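Local atomic coordinates of probable tagatose 6-phosphate kinase (Sinorhizobium meliloti, PDB entry 3TXV), a protein that probably acts as a tagatose-6-phosphate kinase in carbohydrate metabolism and folds as an eight-stranded parallel beta/alpha barrel. Residues A332-Y337 against R358-H363; K336-S341 against S352-I357; I26-P31 against G291-L296; T53-N58 against P98-H103. All blocks are in the same frame, centred on the assembly; numbering follows the deposited sequence.

Contacts 3 and 4 involve the loops after strands of a parallel eight-stranded beta/alpha barrel; contacts 1 and 2 lie in the helical region that follows it. Contacts 1 and 2 are neighbours, with centres about 9 Å apart. They share K336 and Y337, and R356 NE of contact 2 probably donates to N333 O of contact 1 at 2.7 Å. Contact 3 joins the first barrel strand's loop to helix 290-310. Its T293 OG1 reaches D355 OD2 of contact 2 at 2.5 Å, a probable hydrogen bond, and H30 packs on W361 of contact 1. Contact 4 lies about 20 Å from contact 3, centre to centre, yet A29 and Q56 touch. C54 of contact 4 packs against H95, part of a possible, unconfirmed metal site.

Contact 1: A332-Y337 against R358-H363; sequences ANWAKY and RYYWPH
The indole of W334 meets the Y360 phenol at its edge: Y360 OH lies near the indole plane, 3.2 Å from W334 CD1. R349 makes a cation-pi contact with W334. The tyrosine ring takes W334 CD1 and N333 CB obliquely, and the N333 amide plane stands 72° from it. N333 CB is also 3.2 Å from Y360 OH. The N333 amide also reaches Y359, ND2 lying 3.7 Å from Y359 CB. W334 has its CG between the backbone N and the carbonyl carbon (chi1 69°); this torsion, with chi2, sets CD1 beside the phenol oxygen. The polar link across the contact is thin. N333 N gives a weak hydrogen bond to Y360 OH, 3.4 Å long and bent to 127°. The main partner of that hydroxyl is E330 O, and W334 NE1 bonds to M327 O. The contact thus joins short helix 332-335 to the loop before helix 364-376. The phenol oxygen is satisfied chiefly through E330 O, while van der Waals contact does most of the joining.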
loop_
_atom_site.group_PDB
_atom_site.type_symbol
_atom_site.label_atom_id
_atom_site.label_comp_id
_atom_site.label_asym_id
_atom_site.label_seq_id
_atom_site.Cartn_x
_atom_site.Cartn_y
_atom_site.Cartn_z
ATOM N N ALA A 332 4.070 -18.340 7.843
ATOM C CA ALA A 332 5.120 -17.665 7.036
ATOM C C ALA A 332 5.006 -16.134 7.038
ATOM O O ALA A 332 5.985 -15.449 7.312
ATOM C CB ALA A 332 5.173 -18.221 5.590
ATOM N N ASN A 333 3.790 -15.637 6.805
ATOM C CA ASN A 333 3.521 -14.227 6.595
ATOM C C ASN A 333 3.428 -13.383 7.834
ATOM O O ASN A 333 3.451 -12.144 7.739
ATOM C CB ASN A 333 2.239 -14.086 5.818
ATOM C CG ASN A 333 2.371 -14.602 4.410
ATOM O OD1 ASN A 333 3.428 -14.504 3.802
ATOM N ND2 ASN A 333 1.298 -15.166 3.884
ATOM N N TRP A 334 3.314 -14.029 8.992
ATOM C CA TRP A 334 3.390 -13.293 10.263
ATOM C C TRP A 334 4.595 -13.654 11.134
ATOM O O TRP A 334 4.882 -12.947 12.098
ATOM C CB TRP A 334 2.063 -13.370 11.078
ATOM C CG TRP A 334 1.709 -14.720 11.672
ATOM C CD1 TRP A 334 0.917 -15.642 11.111
ATOM C CD2 TRP A 334 2.146 -15.266 12.929
ATOM N NE1 TRP A 334 0.826 -16.751 11.914
ATOM C CE2 TRP A 334 1.577 -16.554 13.038
ATOM C CE3 TRP A 334 2.986 -14.802 13.965
ATOM C CZ2 TRP A 334 1.804 -17.406 14.153
ATOM C CZ3 TRP A 334 3.212 -15.643 15.097
ATOM C CH2 TRP A 334 2.624 -16.935 15.167
ATOM N N ALA A 335 5.314 -14.722 10.793
ATOM C CA ALA A 335 6.229 -15.334 11.774
ATOM C C ALA A 335 7.392 -14.422 12.200
ATOM O O ALA A 335 7.791 -14.406 13.395
ATOM C CB ALA A 335 6.735 -16.668 11.296
ATOM N N LYS A 336 7.892 -13.660 11.222
ATOM C CA LYS A 336 9.001 -12.748 11.415
ATOM C C LYS A 336 8.586 -11.502 12.173
ATOM O O LYS A 336 9.448 -10.734 12.587
ATOM C CB LYS A 336 9.618 -12.302 10.071
ATOM C CG LYS A 336 10.087 -13.419 9.113
ATOM C CD LYS A 336 11.373 -13.029 8.331
ATOM C CE LYS A 336 11.246 -11.814 7.335
ATOM N NZ LYS A 336 11.578 -10.431 7.868
ATOM N N TYR A 337 7.282 -11.296 12.352
ATOM C CA TYR A 337 6.786 -10.006 12.827
ATOM C C TYR A 337 6.321 -10.013 14.245
ATOM O O TYR A 337 6.429 -9.011 14.915
ATOM C CB TYR A 337 5.678 -9.474 11.930
ATOM C CG TYR A 337 6.221 -9.031 10.600
ATOM C CD1 TYR A 337 6.458 -9.965 9.570
ATOM C CD2 TYR A 337 6.536 -7.680 10.372
ATOM C CE1 TYR A 337 6.985 -9.574 8.370
ATOM C CE2 TYR A 337 7.055 -7.267 9.147
ATOM C CZ TYR A 337 7.281 -8.227 8.164
ATOM O OH TYR A 337 7.799 -7.831 6.971
ATOM N N ARG A 358 -3.439 -9.288 6.709
ATOM C CA ARG A 358 -3.877 -8.896 5.376
ATOM C C ARG A 358 -3.467 -9.873 4.247
ATOM O O ARG A 358 -4.035 -9.862 3.139
ATOM C CB ARG A 358 -3.433 -7.467 5.059
ATOM C CG ARG A 358 -2.035 -7.332 4.622
ATOM C CD ARG A 358 -1.737 -5.915 4.180
ATOM N NE ARG A 358 -0.296 -5.667 4.214
ATOM C CZ ARG A 358 0.337 -5.186 5.272
ATOM N NH1 ARG A 358 -0.342 -4.859 6.358
ATOM N NH2 ARG A 358 1.649 -5.035 5.254
ATOM N N TYR A 359 -2.466 -10.703 4.531
ATOM C CA TYR A 359 -1.988 -11.663 3.556
ATOM C C TYR A 359 -2.878 -12.913 3.553
ATOM O O TYR A 359 -2.804 -13.730 2.622
ATOM C CB TYR A 359 -0.505 -11.988 3.798
ATOM C CG TYR A 359 0.380 -10.791 3.601
ATOM C CD1 TYR A 359 0.877 -10.457 2.322
ATOM C CD2 TYR A 359 0.704 -9.956 4.676
ATOM C CE1 TYR A 359 1.692 -9.329 2.128
ATOM C CE2 TYR A 359 1.524 -8.821 4.493
ATOM C CZ TYR A 359 2.012 -8.526 3.221
ATOM O OH TYR A 359 2.787 -7.408 3.051
ATOM N N TYR A 360 -3.747 -13.022 4.565
ATOM C CA TYR A 360 -4.606 -14.202 4.726
ATOM C C TYR A 360 -6.017 -14.009 4.193
ATOM O O TYR A 360 -6.732 -14.972 3.977
ATOM C CB TYR A 360 -4.612 -14.665 6.183
ATOM C CG TYR A 360 -3.215 -15.028 6.659
ATOM C CD1 TYR A 360 -2.334 -14.053 7.036
ATOM C CD2 TYR A 360 -2.772 -16.360 6.683
ATOM C CE1 TYR A 360 -1.065 -14.385 7.436
ATOM C CE2 TYR A 360 -1.507 -16.697 7.101
ATOM C CZ TYR A 360 -0.657 -15.703 7.477
ATOM O OH TYR A 360 0.626 -15.969 7.904
ATOM N N TRP A 361 -6.417 -12.774 3.933
ATOM C CA TRP A 361 -7.705 -12.567 3.272
ATOM C C TRP A 361 -7.972 -13.393 1.972
ATOM O O TRP A 361 -9.132 -13.668 1.658
ATOM C CB TRP A 361 -7.997 -11.087 3.099
ATOM C CG TRP A 361 -8.087 -10.359 4.436
ATOM C CD1 TRP A 361 -7.385 -9.250 4.822
ATOM C CD2 TRP A 361 -8.912 -10.708 5.551
ATOM N NE1 TRP A 361 -7.725 -8.890 6.088
ATOM C CE2 TRP A 361 -8.663 -9.765 6.563
ATOM C CE3 TRP A 361 -9.848 -11.725 5.789
ATOM C CZ2 TRP A 361 -9.318 -9.802 7.802
ATOM C CZ3 TRP A 361 -10.484 -11.771 7.027
ATOM C CH2 TRP A 361 -10.223 -10.816 8.013
ATOM N N PRO A 362 -6.912 -13.773 1.212
ATOM C CA PRO A 362 -7.078 -14.712 0.071
ATOM C C PRO A 362 -7.025 -16.220 0.362
ATOM O O PRO A 362 -7.368 -17.014 -0.491
ATOM C CB PRO A 362 -5.915 -14.339 -0.863
ATOM C CG PRO A 362 -5.505 -12.929 -0.427
ATOM C CD PRO A 362 -5.700 -12.945 1.040
ATOM N N HIS A 363 -6.586 -16.634 1.529
ATOM C CA HIS A 363 -6.541 -18.050 1.770
ATOM C C HIS A 363 -7.952 -18.588 1.671
ATOM O O HIS A 363 -8.841 -18.061 2.321
ATOM C CB HIS A 363 -5.977 -18.374 3.145
ATOM C CG HIS A 363 -5.976 -19.841 3.444
ATOM N ND1 HIS A 363 -7.136 -20.594 3.481
ATOM C CD2 HIS A 363 -4.958 -20.702 3.681
ATOM C CE1 HIS A 363 -6.828 -21.853 3.732
ATOM N NE2 HIS A 363 -5.514 -21.944 3.861
#

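Contact 2: K336-S341 against S352-I357; sequences KYYHGS and SYSDRI
Y337 and R356 form a cation-pi stack between the two loops that flank helix 342-351, outside the barrel strands. The guanidinium stacks face to face with the Y337 ring, planes 4° apart, with R356 CZ 3.9 Å from the ring centroid. The same face takes a CH-pi contact, since R356 CD sits nearly over the ring centre at 3.6 Å from the centroid. The arginine chain bends at chi2 and chi3, which folds it back over the tyrosine. R356 NE is held by N333 O, so the stacked group is also anchored by a hydrogen bond. The second kind of link is polar. R356 N donates to Y338 OH at 3.0 Å, nearly straight at 165°. The phenol therefore reaches into the backbone just after the type I turn S352-D355. Packing completes the set: R356 CG lies 3.4 Å from Y338 OH. S352 OG accepts from S354 N in an ST turn and also bonds to N236. S352 OG comes 3.3 Å from Y338 CE1.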
loop_
_atom_site.group_PDB
_atom_site.type_symbol
_atom_site.label_atom_id
_atom_site.label_comp_id
_atom_site.label_asym_id
_atom_site.label_seq_id
_atom_site.Cartn_x
_atom_site.Cartn_y
_atom_site.Cartn_z
ATOM N N LYS A 336 7.892 -13.660 11.222
ATOM C CA LYS A 336 9.001 -12.748 11.415
ATOM C C LYS A 336 8.586 -11.502 12.173
ATOM O O LYS A 336 9.448 -10.734 12.587
ATOM C CB LYS A 336 9.618 -12.302 10.071
ATOM C CG LYS A 336 10.087 -13.419 9.113
ATOM C CD LYS A 336 11.373 -13.029 8.331
ATOM C CE LYS A 336 11.246 -11.814 7.335
ATOM N NZ LYS A 336 11.578 -10.431 7.868
ATOM N N TYR A 337 7.282 -11.296 12.352
ATOM C CA TYR A 337 6.786 -10.006 12.827
ATOM C C TYR A 337 6.321 -10.013 14.245
ATOM O O TYR A 337 6.429 -9.011 14.915
ATOM C CB TYR A 337 5.678 -9.474 11.930
ATOM C CG TYR A 337 6.221 -9.031 10.600
ATOM C CD1 TYR A 337 6.458 -9.965 9.570
ATOM C CD2 TYR A 337 6.536 -7.680 10.372
ATOM C CE1 TYR A 337 6.985 -9.574 8.370
ATOM C CE2 TYR A 337 7.055 -7.267 9.147
ATOM C CZ TYR A 337 7.281 -8.227 8.164
ATOM O OH TYR A 337 7.799 -7.831 6.971
ATOM N N TYR A 338 5.795 -11.126 14.718
ATOM C CA TYR A 338 5.203 -11.141 16.056
ATOM C C TYR A 338 5.946 -12.106 16.961
ATOM O O TYR A 338 6.043 -13.299 16.672
ATOM C CB TYR A 338 3.715 -11.502 16.007
ATOM C CG TYR A 338 2.851 -10.700 15.037
ATOM C CD1 TYR A 338 2.932 -9.307 14.974
ATOM C CD2 TYR A 338 1.923 -11.350 14.196
ATOM C CE1 TYR A 338 2.124 -8.587 14.084
ATOM C CE2 TYR A 338 1.101 -10.631 13.308
ATOM C CZ TYR A 338 1.206 -9.253 13.262
ATOM O OH TYR A 338 0.416 -8.540 12.399
ATOM N N HIS A 339 6.461 -11.578 18.065
ATOM C CA HIS A 339 7.411 -12.313 18.878
ATOM C C HIS A 339 6.965 -12.376 20.329
ATOM O O HIS A 339 6.113 -11.610 20.741
ATOM C CB HIS A 339 8.781 -11.644 18.750
ATOM C CG HIS A 339 9.312 -11.609 17.345
ATOM N ND1 HIS A 339 9.475 -12.748 16.577
ATOM C CD2 HIS A 339 9.738 -10.574 16.576
ATOM C CE1 HIS A 339 9.979 -12.416 15.398
ATOM N NE2 HIS A 339 10.151 -11.104 15.372
ATOM N N GLY A 340 7.519 -13.302 21.101
ATOM C CA GLY A 340 7.187 -13.381 22.525
ATOM C C GLY A 340 6.341 -14.578 22.867
ATOM O O GLY A 340 6.340 -15.586 22.155
ATOM N N SER A 341 5.603 -14.466 23.964
ATOM C CA SER A 341 4.753 -15.563 24.445
ATOM C C SER A 341 3.643 -15.860 23.473
ATOM O O SER A 341 3.312 -15.009 22.635
ATOM C CB SER A 341 4.138 -15.196 25.783
ATOM O OG SER A 341 3.274 -14.081 25.663
ATOM N N SER A 352 -2.416 -6.117 15.831
ATOM C CA SER A 352 -1.268 -5.268 15.633
ATOM C C SER A 352 -1.427 -4.419 14.401
ATOM O O SER A 352 -2.005 -4.856 13.400
ATOM C CB SER A 352 -0.009 -6.099 15.486
ATOM O OG SER A 352 0.796 -5.577 14.435
ATOM N N TYR A 353 -0.864 -3.219 14.491
ATOM C CA TYR A 353 -0.751 -2.258 13.406
ATOM C C TYR A 353 0.049 -2.764 12.199
ATOM O O TYR A 353 -0.076 -2.192 11.123
ATOM C CB TYR A 353 -0.031 -1.005 13.930
ATOM C CG TYR A 353 -0.820 -0.034 14.789
ATOM C CD1 TYR A 353 -2.127 0.334 14.454
ATOM C CD2 TYR A 353 -0.226 0.572 15.896
ATOM C CE1 TYR A 353 -2.839 1.263 15.210
ATOM C CE2 TYR A 353 -0.913 1.507 16.672
ATOM C CZ TYR A 353 -2.228 1.841 16.329
ATOM O OH TYR A 353 -2.937 2.754 17.097
ATOM N N SER A 354 0.905 -3.778 12.368
ATOM C CA SER A 354 1.637 -4.370 11.214
ATOM C C SER A 354 0.670 -5.074 10.269
ATOM O O SER A 354 0.942 -5.190 9.058
ATOM C CB SER A 354 2.718 -5.378 11.623
ATOM O OG SER A 354 3.719 -4.781 12.427
ATOM N N ASP A 355 -0.446 -5.551 10.827
ATOM C CA ASP A 355 -1.578 -5.930 10.006
ATOM C C ASP A 355 -1.193 -7.089 9.056
ATOM O O ASP A 355 -1.604 -7.136 7.903
ATOM C CB ASP A 355 -2.136 -4.694 9.239
ATOM C CG ASP A 355 -3.304 -5.049 8.271
ATOM O OD1 ASP A 355 -4.377 -5.518 8.759
ATOM O OD2 ASP A 355 -3.160 -4.859 7.028
ATOM N N ARG A 356 -0.414 -8.043 9.549
ATOM C CA ARG A 356 0.038 -9.093 8.651
ATOM C C ARG A 356 -1.162 -9.911 8.251
ATOM O O ARG A 356 -1.147 -10.539 7.187
ATOM C CB ARG A 356 1.138 -9.994 9.242
ATOM C CG ARG A 356 2.373 -9.295 9.785
ATOM C CD ARG A 356 3.180 -8.583 8.729
ATOM N NE ARG A 356 3.561 -9.448 7.629
ATOM C CZ ARG A 356 4.146 -8.990 6.515
ATOM N NH1 ARG A 356 4.394 -7.684 6.392
ATOM N NH2 ARG A 356 4.481 -9.827 5.526
ATOM N N ILE A 357 -2.211 -9.886 9.070
ATOM C CA ILE A 357 -3.431 -10.651 8.746
ATOM C C ILE A 357 -3.898 -10.387 7.312
ATOM O O ILE A 357 -4.626 -11.191 6.766
ATOM C CB ILE A 357 -4.586 -10.378 9.742
ATOM C CG1 ILE A 357 -5.701 -11.395 9.580
ATOM C CG2 ILE A 357 -5.149 -8.954 9.593
ATOM C CD1 ILE A 357 -6.707 -11.333 10.741
#

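Contact 3: I26-P31 against G291-L296; sequences ICSAHP and GLTFAL
The loop leaving strand 23-26 runs past the start of helix 290-310, and the backbones come closest at S28 and T293, 7.4 Å between CA atoms. This joins the first strand's exit loop to the helix after the last strand of the parallel beta/alpha barrel. No hydrogen bond crosses the contact. I26 and L292 meet at about a right angle, CG2 of I26 touching CD1 of L292 at 3.7 Å. Both also pack on L419 of helix 407-424. The methyl CG2 of T293 faces S28 OG at 3.2 Å and lies 4.1 Å from H30 CB. The threonine hydroxyl turns elsewhere, to D355. H30 is the N-cap of helix 31-43, its ND1 accepting from L32 N. Its ring extends with CG anti to the backbone N (chi1 -161°), which brings one face to L296. There L296 CD2 makes a CH-pi contact, 3.4 Å from the H30 ring centroid and 13° off the ring normal.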
loop_
_atom_site.group_PDB
_atom_site.type_symbol
_atom_site.label_atom_id
_atom_site.label_comp_id
_atom_site.label_asym_id
_atom_site.label_seq_id
_atom_site.Cartn_x
_atom_site.Cartn_y
_atom_site.Cartn_z
ATOM N N ILE A 26 -2.472 4.242 -2.818
ATOM C CA ILE A 26 -3.116 3.102 -2.198
ATOM C C ILE A 26 -2.410 1.832 -2.608
ATOM O O ILE A 26 -2.566 1.411 -3.759
ATOM C CB ILE A 26 -4.568 2.978 -2.638
ATOM C CG1 ILE A 26 -5.276 4.365 -2.719
ATOM C CG2 ILE A 26 -5.255 1.958 -1.795
ATOM C CD1 ILE A 26 -5.229 5.237 -1.450
ATOM N N CYS A 27 -1.625 1.236 -1.698
ATOM C CA CYS A 27 -1.076 -0.101 -1.939
ATOM C C CYS A 27 -1.788 -1.094 -1.088
ATOM O O CYS A 27 -1.256 -1.566 -0.071
ATOM C CB CYS A 27 0.406 -0.224 -1.617
ATOM S SG CYS A 27 1.178 1.317 -1.556
ATOM N N SER A 28 -2.998 -1.408 -1.491
ATOM C CA SER A 28 -3.627 -2.583 -0.979
ATOM C C SER A 28 -4.040 -3.429 -2.176
ATOM O O SER A 28 -4.227 -2.931 -3.287
ATOM C CB SER A 28 -4.796 -2.227 -0.058
ATOM O OG SER A 28 -4.699 -2.967 1.157
ATOM N N ALA A 29 -4.124 -4.722 -1.935
ATOM C CA ALA A 29 -4.493 -5.677 -2.938
ATOM C C ALA A 29 -5.961 -5.965 -2.800
ATOM O O ALA A 29 -6.540 -6.605 -3.677
ATOM C CB ALA A 29 -3.715 -6.953 -2.729
ATOM N N HIS A 30 -6.562 -5.508 -1.699
ATOM C CA HIS A 30 -7.895 -5.971 -1.312
ATOM C C HIS A 30 -8.982 -5.331 -2.158
ATOM O O HIS A 30 -9.088 -4.111 -2.179
ATOM C CB HIS A 30 -8.168 -5.739 0.189
ATOM C CG HIS A 30 -9.289 -6.578 0.720
ATOM N ND1 HIS A 30 -10.609 -6.341 0.401
ATOM C CD2 HIS A 30 -9.282 -7.686 1.496
ATOM C CE1 HIS A 30 -11.370 -7.258 0.975
ATOM N NE2 HIS A 30 -10.590 -8.089 1.640
ATOM N N PRO A 31 -9.795 -6.156 -2.856
ATOM C CA PRO A 31 -10.939 -5.720 -3.691
ATOM C C PRO A 31 -11.815 -4.641 -3.042
ATOM O O PRO A 31 -12.154 -3.654 -3.708
ATOM C CB PRO A 31 -11.759 -6.998 -3.878
ATOM C CG PRO A 31 -10.992 -8.115 -3.198
ATOM C CD PRO A 31 -9.593 -7.610 -2.947
ATOM N N GLY A 291 -2.947 0.610 6.993
ATOM C CA GLY A 291 -4.000 1.300 7.658
ATOM C C GLY A 291 -5.320 1.015 7.005
ATOM O O GLY A 291 -6.306 1.249 7.594
ATOM N N LEU A 292 -5.357 0.555 5.776
ATOM C CA LEU A 292 -6.600 0.549 5.075
ATOM C C LEU A 292 -7.241 -0.766 5.261
ATOM O O LEU A 292 -8.413 -0.861 5.318
ATOM C CB LEU A 292 -6.351 0.752 3.603
ATOM C CG LEU A 292 -5.943 2.141 3.227
ATOM C CD1 LEU A 292 -5.429 2.164 1.894
ATOM C CD2 LEU A 292 -7.096 2.967 3.306
ATOM N N THR A 293 -6.444 -1.801 5.328
ATOM C CA THR A 293 -6.935 -3.157 5.599
ATOM C C THR A 293 -7.039 -3.420 7.094
ATOM O O THR A 293 -7.784 -4.304 7.542
ATOM C CB THR A 293 -6.002 -4.194 5.030
ATOM O OG1 THR A 293 -4.636 -3.798 5.299
ATOM C CG2 THR A 293 -6.240 -4.365 3.532
ATOM N N PHE A 294 -6.262 -2.673 7.871
ATOM C CA PHE A 294 -6.445 -2.679 9.297
ATOM C C PHE A 294 -7.915 -2.285 9.615
ATOM O O PHE A 294 -8.619 -3.044 10.268
ATOM C CB PHE A 294 -5.419 -1.752 9.956
ATOM C CG PHE A 294 -5.579 -1.623 11.435
ATOM C CD1 PHE A 294 -6.519 -0.745 11.968
ATOM C CD2 PHE A 294 -4.807 -2.399 12.295
ATOM C CE1 PHE A 294 -6.694 -0.635 13.369
ATOM C CE2 PHE A 294 -4.951 -2.296 13.661
ATOM C CZ PHE A 294 -5.891 -1.405 14.216
ATOM N N ALA A 295 -8.380 -1.133 9.132
ATOM C CA ALA A 295 -9.771 -0.713 9.333
ATOM C C ALA A 295 -10.814 -1.729 8.773
ATOM O O ALA A 295 -11.846 -2.039 9.433
ATOM C CB ALA A 295 -9.978 0.629 8.742
ATOM N N LEU A 296 -10.538 -2.259 7.567
ATOM C CA LEU A 296 -11.399 -3.251 6.963
ATOM C C LEU A 296 -11.585 -4.395 7.938
ATOM O O LEU A 296 -12.724 -4.718 8.289
ATOM C CB LEU A 296 -10.826 -3.733 5.651
ATOM C CG LEU A 296 -11.538 -4.893 4.923
ATOM C CD1 LEU A 296 -13.082 -4.828 5.029
ATOM C CD2 LEU A 296 -11.107 -4.919 3.467
#

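Contact 4: T53-N58 against P98-H103; sequences TCNQVN and PNPWKH
N58, whose amide meets W101 across the contact, makes the shortest sound polar bond here, within its own segment: N58 ND2 donates to C54 O at 2.8 Å, with an angle of 153° at the hydrogen. The donor is tilted from the carbonyl plane. N58 OD1 makes weak bonds to the backbone of D60 and G62. The N58 amide meets the six-membered part of W101 obliquely, CG 4.1 Å from W101 CZ2. P100 CB covers one face of that indole. The polar link between the loops is weaker. N99 ND2 donates to N55 OD1 at 3.2 Å, a weak bond bent to 133°. It is doubtful in detail, because two donors, N55 ND2 and N99 ND2, also lie 3.1 Å apart. P100 CG lies beside the same oxygen, 3.2 Å from N55 OD1. The two asparagine side chains cross at about a right angle, their amide planes 53° apart. N99 CG stands anti to the backbone N, and this places its amide beside that of N55. C54 packs against the same proline, its CB 3.7 Å from P100 CG. C54 SG also meets N99 CB at 3.9 Å. The contact joins the loops that follow barrel strands 48-53 and 89-96, which are neighbours in the sheet. M116 of helix 106-121 packs on both C54 and N58, and K112 of the same helix touches W101.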
loop_
_atom_site.group_PDB
_atom_site.type_symbol
_atom_site.label_atom_id
_atom_site.label_comp_id
_atom_site.label_asym_id
_atom_site.label_seq_id
_atom_site.Cartn_x
_atom_site.Cartn_y
_atom_site.Cartn_z
ATOM N N THR A 53 3.420 -4.027 -5.561
ATOM C CA THR A 53 4.893 -4.176 -5.332
ATOM C C THR A 53 5.509 -5.310 -6.130
ATOM O O THR A 53 4.857 -6.299 -6.387
ATOM C CB THR A 53 5.327 -4.431 -3.829
ATOM O OG1 THR A 53 4.410 -5.312 -3.181
ATOM C CG2 THR A 53 5.472 -3.156 -3.027
ATOM N N CYS A 54 6.782 -5.162 -6.479
ATOM C CA CYS A 54 7.561 -6.156 -7.206
ATOM C C CYS A 54 7.167 -7.562 -6.832
ATOM O O CYS A 54 6.724 -8.337 -7.694
ATOM C CB CYS A 54 9.056 -5.951 -6.923
ATOM S SG CYS A 54 9.548 -5.932 -5.075
ATOM N N ASN A 55 7.336 -7.861 -5.538
ATOM C CA ASN A 55 6.944 -9.124 -4.878
ATOM C C ASN A 55 5.502 -9.575 -5.088
ATOM O O ASN A 55 5.233 -10.742 -5.349
ATOM C CB ASN A 55 7.147 -8.981 -3.384
ATOM C CG ASN A 55 8.579 -9.235 -2.943
ATOM O OD1 ASN A 55 9.440 -9.743 -3.684
ATOM N ND2 ASN A 55 8.837 -8.891 -1.691
ATOM N N GLN A 56 4.584 -8.633 -4.935
ATOM C CA GLN A 56 3.164 -8.884 -5.019
ATOM C C GLN A 56 2.794 -9.357 -6.428
ATOM O O GLN A 56 2.057 -10.329 -6.569
ATOM C CB GLN A 56 2.428 -7.592 -4.614
ATOM C CG GLN A 56 0.906 -7.639 -4.474
ATOM C CD GLN A 56 0.301 -6.228 -4.338
ATOM O OE1 GLN A 56 -0.856 -5.976 -4.727
ATOM N NE2 GLN A 56 1.093 -5.301 -3.791
ATOM N N VAL A 57 3.313 -8.685 -7.461
ATOM C CA VAL A 57 2.908 -8.959 -8.838
ATOM C C VAL A 57 4.038 -8.789 -9.839
ATOM O O VAL A 57 4.637 -7.729 -9.927
ATOM C CB VAL A 57 1.640 -8.128 -9.298
ATOM C CG1 VAL A 57 0.603 -7.975 -8.157
ATOM C CG2 VAL A 57 2.000 -6.764 -9.950
ATOM N N ASN A 58 4.324 -9.843 -10.597
ATOM C CA ASN A 58 5.382 -9.813 -11.602
ATOM C C ASN A 58 5.151 -10.915 -12.618
ATOM O O ASN A 58 4.248 -11.715 -12.431
ATOM C CB ASN A 58 6.771 -9.941 -10.952
ATOM C CG ASN A 58 6.890 -11.152 -10.043
ATOM O OD1 ASN A 58 6.718 -12.301 -10.471
ATOM N ND2 ASN A 58 7.196 -10.900 -8.775
ATOM N N PRO A 98 15.445 -5.895 -8.337
ATOM C CA PRO A 98 15.907 -7.271 -8.058
ATOM C C PRO A 98 15.312 -7.938 -6.819
ATOM O O PRO A 98 15.503 -9.145 -6.625
ATOM C CB PRO A 98 17.413 -7.112 -7.842
ATOM C CG PRO A 98 17.767 -5.716 -8.168
ATOM C CD PRO A 98 16.511 -4.895 -8.147
ATOM N N ASN A 99 14.605 -7.190 -5.979
ATOM C CA ASN A 99 14.125 -7.737 -4.699
ATOM C C ASN A 99 13.518 -9.147 -4.708
ATOM O O ASN A 99 13.871 -9.959 -3.870
ATOM C CB ASN A 99 13.165 -6.767 -4.024
ATOM C CG ASN A 99 12.820 -7.185 -2.623
ATOM O OD1 ASN A 99 13.559 -6.895 -1.682
ATOM N ND2 ASN A 99 11.691 -7.870 -2.467
ATOM N N PRO A 100 12.593 -9.454 -5.637
ATOM C CA PRO A 100 11.972 -10.780 -5.495
ATOM C C PRO A 100 12.892 -11.926 -5.894
ATOM O O PRO A 100 12.483 -13.101 -5.843
ATOM C CB PRO A 100 10.783 -10.722 -6.451
ATOM C CG PRO A 100 10.557 -9.285 -6.677
ATOM C CD PRO A 100 11.913 -8.668 -6.673
ATOM N N TRP A 101 14.119 -11.592 -6.281
ATOM C CA TRP A 101 15.042 -12.589 -6.789
ATOM C C TRP A 101 16.394 -12.315 -6.230
ATOM O O TRP A 101 17.400 -12.713 -6.822
ATOM C CB TRP A 101 15.120 -12.530 -8.307
ATOM C CG TRP A 101 13.833 -12.835 -8.969
ATOM C CD1 TRP A 101 13.253 -14.051 -9.097
ATOM C CD2 TRP A 101 12.961 -11.900 -9.602
ATOM N NE1 TRP A 101 12.059 -13.941 -9.782
ATOM C CE2 TRP A 101 11.859 -12.625 -10.099
ATOM C CE3 TRP A 101 12.996 -10.514 -9.788
ATOM C CZ2 TRP A 101 10.798 -12.013 -10.762
ATOM C CZ3 TRP A 101 11.947 -9.912 -10.473
ATOM C CH2 TRP A 101 10.864 -10.665 -10.946
ATOM N N LYS A 102 16.418 -11.647 -5.081
ATOM C CA LYS A 102 17.662 -11.187 -4.505
ATOM C C LYS A 102 18.533 -12.310 -3.918
ATOM O O LYS A 102 19.739 -12.145 -3.684
ATOM C CB LYS A 102 17.387 -10.078 -3.511
ATOM C CG LYS A 102 16.797 -10.510 -2.200
ATOM C CD LYS A 102 16.662 -9.278 -1.304
ATOM C CE LYS A 102 16.828 -9.606 0.159
ATOM N NZ LYS A 102 15.724 -8.916 0.862
ATOM N N HIS A 103 17.933 -13.472 -3.714
ATOM C CA HIS A 103 18.726 -14.641 -3.331
ATOM C C HIS A 103 19.619 -15.110 -4.478
ATOM O O HIS A 103 20.619 -15.795 -4.240
ATOM C CB HIS A 103 17.819 -15.770 -2.887
ATOM C CG HIS A 103 16.726 -16.053 -3.856
ATOM N ND1 HIS A 103 16.747 -17.139 -4.698
ATOM C CD2 HIS A 103 15.595 -15.368 -4.148
ATOM C CE1 HIS A 103 15.656 -17.135 -5.450
ATOM N NE2 HIS A 103 14.944 -16.067 -5.140
#